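Long-range contact in glycosyl hydrolases family 31 family protein (Aspergillus niger, PDB 6DRU), which hydrolyses terminal, non-reducing alpha-xylose residues from xyloglucan oligosaccharides as a family 31 glycoside hydrolase: residues Q641-P653 with V703-V717. Residues are numbered along the deposited sequence; the frame is centred on the assembly and turned at random.
Sequences QQYMFGPRLLVSP and VFHLGSREELLSGNV. With NAG (2-acetamido-2-deoxy-beta-D-glucopyranose), chain K; NAG (2-acetamido-2-deoxy-beta-D-glucopyranose), chain E.
Leu650 and Phe704 form the central hydrogen-bonded pair between antiparallel strands 649-651 and 703-705. Leu650 N donates to Phe704 O (2.9 Å) almost straight, at 176°, and Phe704 N returns a bond to Leu650 O. Leu706 N extends the ladder to Arg648 O (2.8 Å).

Apolar side chains meet on both faces. Leu650 CD2 lies alongside Phe704 CD1 on one; on the other, Leu649 CD2 reaches His705 CB (3.7 Å), Val703 CG1 and Leu712 CD2, joining helix 709-712 to strand 649-651, while Val651 runs beside Val703.

Arg648 makes both apolar and water-mediated contacts. A bend at chi2 (-81°) swings its chain along Val717, whose CG1 sits 3.7 Å above the centre of the guanidinium plane. A water at the guanidinium edge accepts from Arg648 NH1 and donates to Leu706 O and Ser708 O. Glu711 OE2, 4.1 Å from Arg648 NH1 and too far for a salt bridge, accepts from Ser708 N; N-cap Ser708 OG accepts from Glu710 N, completing the capping box.

Strands 643-645 and 649-651 form a beta-hairpin, which 703-705 joins in the antiparallel sheet of the family 31 C-terminal domain; strand 677-679 flanks 703-705, and helix 596-609 packs against Pro647 and Leu712.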
loop_
_atom_site.group_PDB
_atom_site.type_symbol
_atom_site.label_atom_id
_atom_site.label_comp_id
_atom_site.label_asym_id
_atom_site.label_seq_id
_atom_site.Cartn_x
_atom_site.Cartn_y
_atom_site.Cartn_z
ATOM N N GLN A 641 22.075 -2.349 39.309
ATOM C CA GLN A 641 21.803 -1.311 40.298
ATOM C C GLN A 641 23.067 -0.773 40.962
ATOM O O GLN A 641 22.964 0.024 41.901
ATOM C CB GLN A 641 20.834 -1.830 41.369
ATOM C CG GLN A 641 19.515 -2.348 40.812
ATOM C CD GLN A 641 18.580 -2.854 41.894
ATOM O OE1 GLN A 641 17.713 -3.690 41.641
ATOM N NE2 GLN A 641 18.751 -2.344 43.108
ATOM N N GLN A 642 24.249 -1.186 40.511
ATOM C CA GLN A 642 25.511 -0.594 40.931
ATOM C C GLN A 642 26.259 -0.089 39.706
ATOM O O GLN A 642 26.072 -0.597 38.596
ATOM C CB GLN A 642 26.399 -1.591 41.688
ATOM C CG GLN A 642 25.743 -2.291 42.864
ATOM C CD GLN A 642 26.702 -3.228 43.579
ATOM O OE1 GLN A 642 26.321 -3.939 44.510
ATOM N NE2 GLN A 642 27.959 -3.227 43.148
ATOM N N TYR A 643 27.115 0.909 39.912
ATOM C CA TYR A 643 27.868 1.476 38.804
ATOM C C TYR A 643 29.016 2.306 39.352
ATOM O O TYR A 643 29.021 2.704 40.520
ATOM C CB TYR A 643 26.981 2.340 37.903
ATOM C CG TYR A 643 26.418 3.566 38.586
ATOM C CD1 TYR A 643 25.263 3.489 39.352
ATOM C CD2 TYR A 643 27.041 4.803 38.456
ATOM C CE1 TYR A 643 24.744 4.608 39.975
ATOM C CE2 TYR A 643 26.530 5.926 39.075
ATOM C CZ TYR A 643 25.382 5.823 39.833
ATOM O OH TYR A 643 24.866 6.939 40.452
ATOM N N MET A 644 29.988 2.565 38.485
ATOM C CA MET A 644 31.087 3.467 38.795
ATOM C C MET A 644 30.722 4.862 38.299
ATOM O O MET A 644 30.566 5.074 37.092
ATOM C CB MET A 644 32.386 2.981 38.152
ATOM C CG MET A 644 32.946 1.702 38.768
ATOM S SD MET A 644 33.692 1.916 40.399
ATOM C CE MET A 644 35.101 2.951 40.009
ATOM N N PHE A 645 30.579 5.805 39.226
ATOM C CA PHE A 645 30.349 7.206 38.878
ATOM C C PHE A 645 31.709 7.880 38.778
ATOM O O PHE A 645 32.297 8.278 39.786
ATOM C CB PHE A 645 29.454 7.884 39.908
ATOM C CG PHE A 645 29.061 9.280 39.536
ATOM C CD1 PHE A 645 28.333 9.522 38.384
ATOM C CD2 PHE A 645 29.416 10.351 40.336
ATOM C CE1 PHE A 645 27.970 10.807 38.037
ATOM C CE2 PHE A 645 29.054 11.639 39.993
ATOM C CZ PHE A 645 28.329 11.866 38.843
ATOM N N GLY A 646 32.211 8.009 37.555
ATOM C CA GLY A 646 33.576 8.414 37.336
ATOM C C GLY A 646 34.517 7.253 37.587
ATOM O O GLY A 646 34.087 6.113 37.799
ATOM N N PRO A 647 35.826 7.517 37.576
ATOM C CA PRO A 647 36.798 6.425 37.735
ATOM C C PRO A 647 37.018 5.972 39.169
ATOM O O PRO A 647 37.640 4.919 39.370
ATOM C CB PRO A 647 38.084 7.025 37.150
ATOM C CG PRO A 647 37.952 8.482 37.409
ATOM C CD PRO A 647 36.482 8.802 37.274
ATOM N N ARG A 648 36.528 6.702 40.168
ATOM C CA ARG A 648 36.877 6.414 41.553
ATOM C C ARG A 648 35.701 6.025 42.438
ATOM O O ARG A 648 35.905 5.289 43.404
ATOM C CB ARG A 648 37.589 7.620 42.188
ATOM C CG ARG A 648 38.807 8.103 41.416
ATOM C CD ARG A 648 40.032 7.253 41.720
ATOM N NE ARG A 648 41.162 7.581 40.853
ATOM C CZ ARG A 648 42.239 8.252 41.250
ATOM N NH1 ARG A 648 42.340 8.662 42.507
ATOM N NH2 ARG A 648 43.220 8.505 40.394
ATOM N N LEU A 649 34.487 6.475 42.139
ATOM C CA LEU A 649 33.347 6.251 43.018
ATOM C C LEU A 649 32.535 5.049 42.555
ATOM O O LEU A 649 32.289 4.879 41.358
ATOM C CB LEU A 649 32.452 7.491 43.068
ATOM C CG LEU A 649 33.051 8.727 43.744
ATOM C CD1 LEU A 649 32.096 9.903 43.651
ATOM C CD2 LEU A 649 33.388 8.427 45.194
ATOM N N LEU A 650 32.124 4.215 43.509
ATOM C CA LEU A 650 31.210 3.106 43.260
ATOM C C LEU A 650 29.928 3.361 44.041
ATOM O O LEU A 650 29.957 3.450 45.272
ATOM C CB LEU A 650 31.833 1.770 43.664
ATOM C CG LEU A 650 30.901 0.558 43.594
ATOM C CD1 LEU A 650 30.827 0.027 42.171
ATOM C CD2 LEU A 650 31.345 -0.534 44.553
ATOM N N VAL A 651 28.806 3.455 43.329
ATOM C CA VAL A 651 27.530 3.860 43.907
ATOM C C VAL A 651 26.550 2.698 43.826
ATOM O O VAL A 651 26.567 1.926 42.862
ATOM C CB VAL A 651 26.967 5.107 43.189
ATOM C CG1 VAL A 651 25.688 5.589 43.858
ATOM C CG2 VAL A 651 28.010 6.216 43.153
ATOM N N SER A 652 25.698 2.577 44.846
ATOM C CA SER A 652 24.639 1.567 44.867
ATOM C C SER A 652 23.492 2.105 45.712
ATOM O O SER A 652 23.568 2.108 46.951
ATOM C CB SER A 652 25.138 0.231 45.410
ATOM O OG SER A 652 24.078 -0.705 45.505
ATOM N N PRO A 653 22.414 2.569 45.083
ATOM C CA PRO A 653 21.314 3.166 45.848
ATOM C C PRO A 653 20.522 2.121 46.618
ATOM O O PRO A 653 20.440 0.953 46.231
ATOM C CB PRO A 653 20.443 3.828 44.771
ATOM C CG PRO A 653 21.286 3.856 43.534
ATOM C CD PRO A 653 22.202 2.685 43.632
ATOM N N VAL A 703 28.230 4.198 49.139
ATOM C CA VAL A 703 29.211 4.669 48.168
ATOM C C VAL A 703 30.599 4.288 48.662
ATOM O O VAL A 703 30.965 4.593 49.802
ATOM C CB VAL A 703 29.121 6.194 47.947
ATOM C CG1 VAL A 703 30.328 6.695 47.165
ATOM C CG2 VAL A 703 27.833 6.560 47.225
ATOM N N PHE A 704 31.366 3.612 47.812
ATOM C CA PHE A 704 32.771 3.328 48.056
ATOM C C PHE A 704 33.618 4.160 47.104
ATOM O O PHE A 704 33.114 4.753 46.146
ATOM C CB PHE A 704 33.078 1.838 47.870
ATOM C CG PHE A 704 32.287 0.935 48.769
ATOM C CD1 PHE A 704 30.976 0.607 48.465
ATOM C CD2 PHE A 704 32.855 0.408 49.915
ATOM C CE1 PHE A 704 30.247 -0.224 49.287
ATOM C CE2 PHE A 704 32.129 -0.426 50.739
ATOM C CZ PHE A 704 30.825 -0.742 50.421
ATOM N N HIS A 705 34.919 4.205 47.369
ATOM C CA HIS A 705 35.805 4.951 46.489
ATOM C C HIS A 705 37.177 4.299 46.450
ATOM O O HIS A 705 37.649 3.760 47.455
ATOM C CB HIS A 705 35.917 6.420 46.918
ATOM C CG HIS A 705 36.652 6.631 48.204
ATOM N ND1 HIS A 705 38.029 6.692 48.274
ATOM C CD2 HIS A 705 36.203 6.810 49.468
ATOM C CE1 HIS A 705 38.394 6.895 49.527
ATOM N NE2 HIS A 705 37.306 6.971 50.271
ATOM N N LEU A 706 37.800 4.345 45.276
ATOM C CA LEU A 706 39.165 3.884 45.091
ATOM C C LEU A 706 40.131 5.042 45.296
ATOM O O LEU A 706 39.793 6.206 45.059
ATOM C CB LEU A 706 39.352 3.286 43.697
ATOM C CG LEU A 706 38.522 2.041 43.385
ATOM C CD1 LEU A 706 38.578 1.704 41.903
ATOM C CD2 LEU A 706 38.997 0.865 44.221
ATOM N N GLY A 707 41.340 4.711 45.736
ATOM C CA GLY A 707 42.298 5.741 46.067
ATOM C C GLY A 707 41.833 6.547 47.273
ATOM O O GLY A 707 40.916 6.170 48.006
ATOM N N SER A 708 42.498 7.679 47.472
ATOM C CA SER A 708 42.156 8.560 48.577
ATOM C C SER A 708 40.986 9.462 48.204
ATOM O O SER A 708 40.784 9.808 47.036
ATOM C CB SER A 708 43.360 9.408 48.988
ATOM O OG SER A 708 42.944 10.590 49.650
ATOM N N ARG A 709 40.211 9.846 49.219
ATOM C CA ARG A 709 39.074 10.725 48.975
ATOM C C ARG A 709 39.536 12.119 48.584
ATOM O O ARG A 709 38.910 12.779 47.745
ATOM C CB ARG A 709 38.193 10.806 50.221
ATOM C CG ARG A 709 37.140 11.901 50.140
ATOM C CD ARG A 709 36.659 12.331 51.512
ATOM N NE ARG A 709 35.926 11.280 52.203
ATOM C CZ ARG A 709 34.933 11.513 53.053
ATOM N NH1 ARG A 709 34.558 12.760 53.309
ATOM N NH2 ARG A 709 34.311 10.502 53.640
ATOM N N GLU A 710 40.644 12.577 49.166
ATOM C CA GLU A 710 41.096 13.936 48.920
ATOM C C GLU A 710 41.629 14.107 47.502
ATOM O O GLU A 710 41.623 15.227 46.980
ATOM C CB GLU A 710 42.145 14.324 49.968
ATOM C CG GLU A 710 42.667 15.747 49.865
ATOM C CD GLU A 710 43.996 15.832 49.150
ATOM O OE1 GLU A 710 44.471 14.794 48.641
ATOM O OE2 GLU A 710 44.567 16.943 49.106
ATOM N N GLU A 711 42.064 13.019 46.857
ATOM C CA GLU A 711 42.510 13.110 45.470
ATOM C C GLU A 711 41.330 13.188 44.511
ATOM O O GLU A 711 41.349 13.984 43.565
ATOM C CB GLU A 711 43.367 11.904 45.091
ATOM C CG GLU A 711 44.191 11.308 46.202
ATOM C CD GLU A 711 44.837 10.003 45.780
ATOM O OE1 GLU A 711 45.877 10.045 45.089
ATOM O OE2 GLU A 711 44.287 8.933 46.117
ATOM N N LEU A 712 40.302 12.366 44.732
ATOM C CA LEU A 712 39.133 12.407 43.861
ATOM C C LEU A 712 38.389 13.727 43.997
ATOM O O LEU A 712 37.841 14.232 43.011
ATOM C CB LEU A 712 38.216 11.212 44.150
ATOM C CG LEU A 712 37.207 11.216 45.302
ATOM C CD1 LEU A 712 35.860 11.778 44.867
ATOM C CD2 LEU A 712 37.044 9.809 45.855
ATOM N N LEU A 713 38.372 14.307 45.200
ATOM C CA LEU A 713 37.798 15.634 45.371
ATOM C C LEU A 713 38.631 16.710 44.688
ATOM O O LEU A 713 38.128 17.815 44.459
ATOM C CB LEU A 713 37.646 15.953 46.859
ATOM C CG LEU A 713 36.241 15.857 47.456
ATOM C CD1 LEU A 713 35.651 14.474 47.253
ATOM C CD2 LEU A 713 36.266 16.214 48.932
ATOM N N SER A 714 39.892 16.411 44.357
ATOM C CA SER A 714 40.744 17.368 43.661
ATOM C C SER A 714 40.508 17.380 42.156
ATOM O O SER A 714 40.820 18.382 41.504
ATOM C CB SER A 714 42.218 17.064 43.935
ATOM O OG SER A 714 42.675 16.012 43.102
ATOM N N GLY A 715 39.962 16.298 41.595
ATOM C CA GLY A 715 39.717 16.176 40.180
ATOM C C GLY A 715 40.807 15.452 39.409
ATOM O O GLY A 715 40.525 14.880 38.349
ATOM N N ASN A 716 42.046 15.464 39.910
ATOM C CA ASN A 716 43.154 14.782 39.238
ATOM C C ASN A 716 42.965 13.276 39.386
ATOM O O ASN A 716 43.518 12.626 40.272
ATOM C CB ASN A 716 44.502 15.227 39.792
ATOM C CG ASN A 716 44.700 16.724 39.714
ATOM O OD1 ASN A 716 43.736 17.485 39.614
ATOM N ND2 ASN A 716 45.956 17.156 39.728
ATOM N N VAL A 717 42.166 12.705 38.482
ATOM C CA VAL A 717 41.889 11.275 38.468
ATOM C C VAL A 717 42.174 10.641 37.114
ATOM O O VAL A 717 42.045 9.425 36.974
ATOM C CB VAL A 717 40.438 10.978 38.900
ATOM C CG1 VAL A 717 40.267 11.261 40.387
ATOM C CG2 VAL A 717 39.455 11.802 38.085
HETATM C C1 NAG K . 36.548 9.965 56.714
HETATM C C2 NAG K . 35.959 10.670 57.912
HETATM C C3 NAG K . 35.579 12.066 57.587
HETATM C C4 NAG K . 36.744 12.797 56.954
HETATM C C5 NAG K . 37.307 11.999 55.796
HETATM C C6 NAG K . 38.548 12.675 55.258
HETATM C C7 NAG K . 34.844 9.348 59.665
HETATM C C8 NAG K . 36.063 9.480 60.553
HETATM N N2 NAG K . 34.828 9.946 58.378
HETATM O O3 NAG K . 35.136 12.708 58.761
HETATM O O4 NAG K . 36.310 14.052 56.485
HETATM O O5 NAG K . 37.641 10.705 56.234
HETATM O O6 NAG K . 39.093 11.895 54.217
HETATM O O7 NAG K . 33.874 8.730 60.054
HETATM C C1 NAG E . 16.444 -6.827 41.995
HETATM C C2 NAG E . 15.386 -6.104 42.804
HETATM C C3 NAG E . 14.038 -6.706 42.654
HETATM C C4 NAG E . 13.704 -6.898 41.193
HETATM C C5 NAG E . 14.799 -7.707 40.537
HETATM C C6 NAG E . 14.471 -7.920 39.073
HETATM C C7 NAG E . 16.071 -4.894 44.835
HETATM C C8 NAG E . 16.468 -4.901 46.294
HETATM N N2 NAG E . 15.758 -6.111 44.175
HETATM O O3 NAG E . 13.090 -5.879 43.289
HETATM O O4 NAG E . 12.475 -7.572 41.067
HETATM O O5 NAG E . 16.010 -7.003 40.668
HETATM O O6 NAG E . 15.525 -7.441 38.269
HETATM O O7 NAG E . 16.023 -3.844 44.227
HETATM O O HOH W 1 40.736 8.741 44.574
#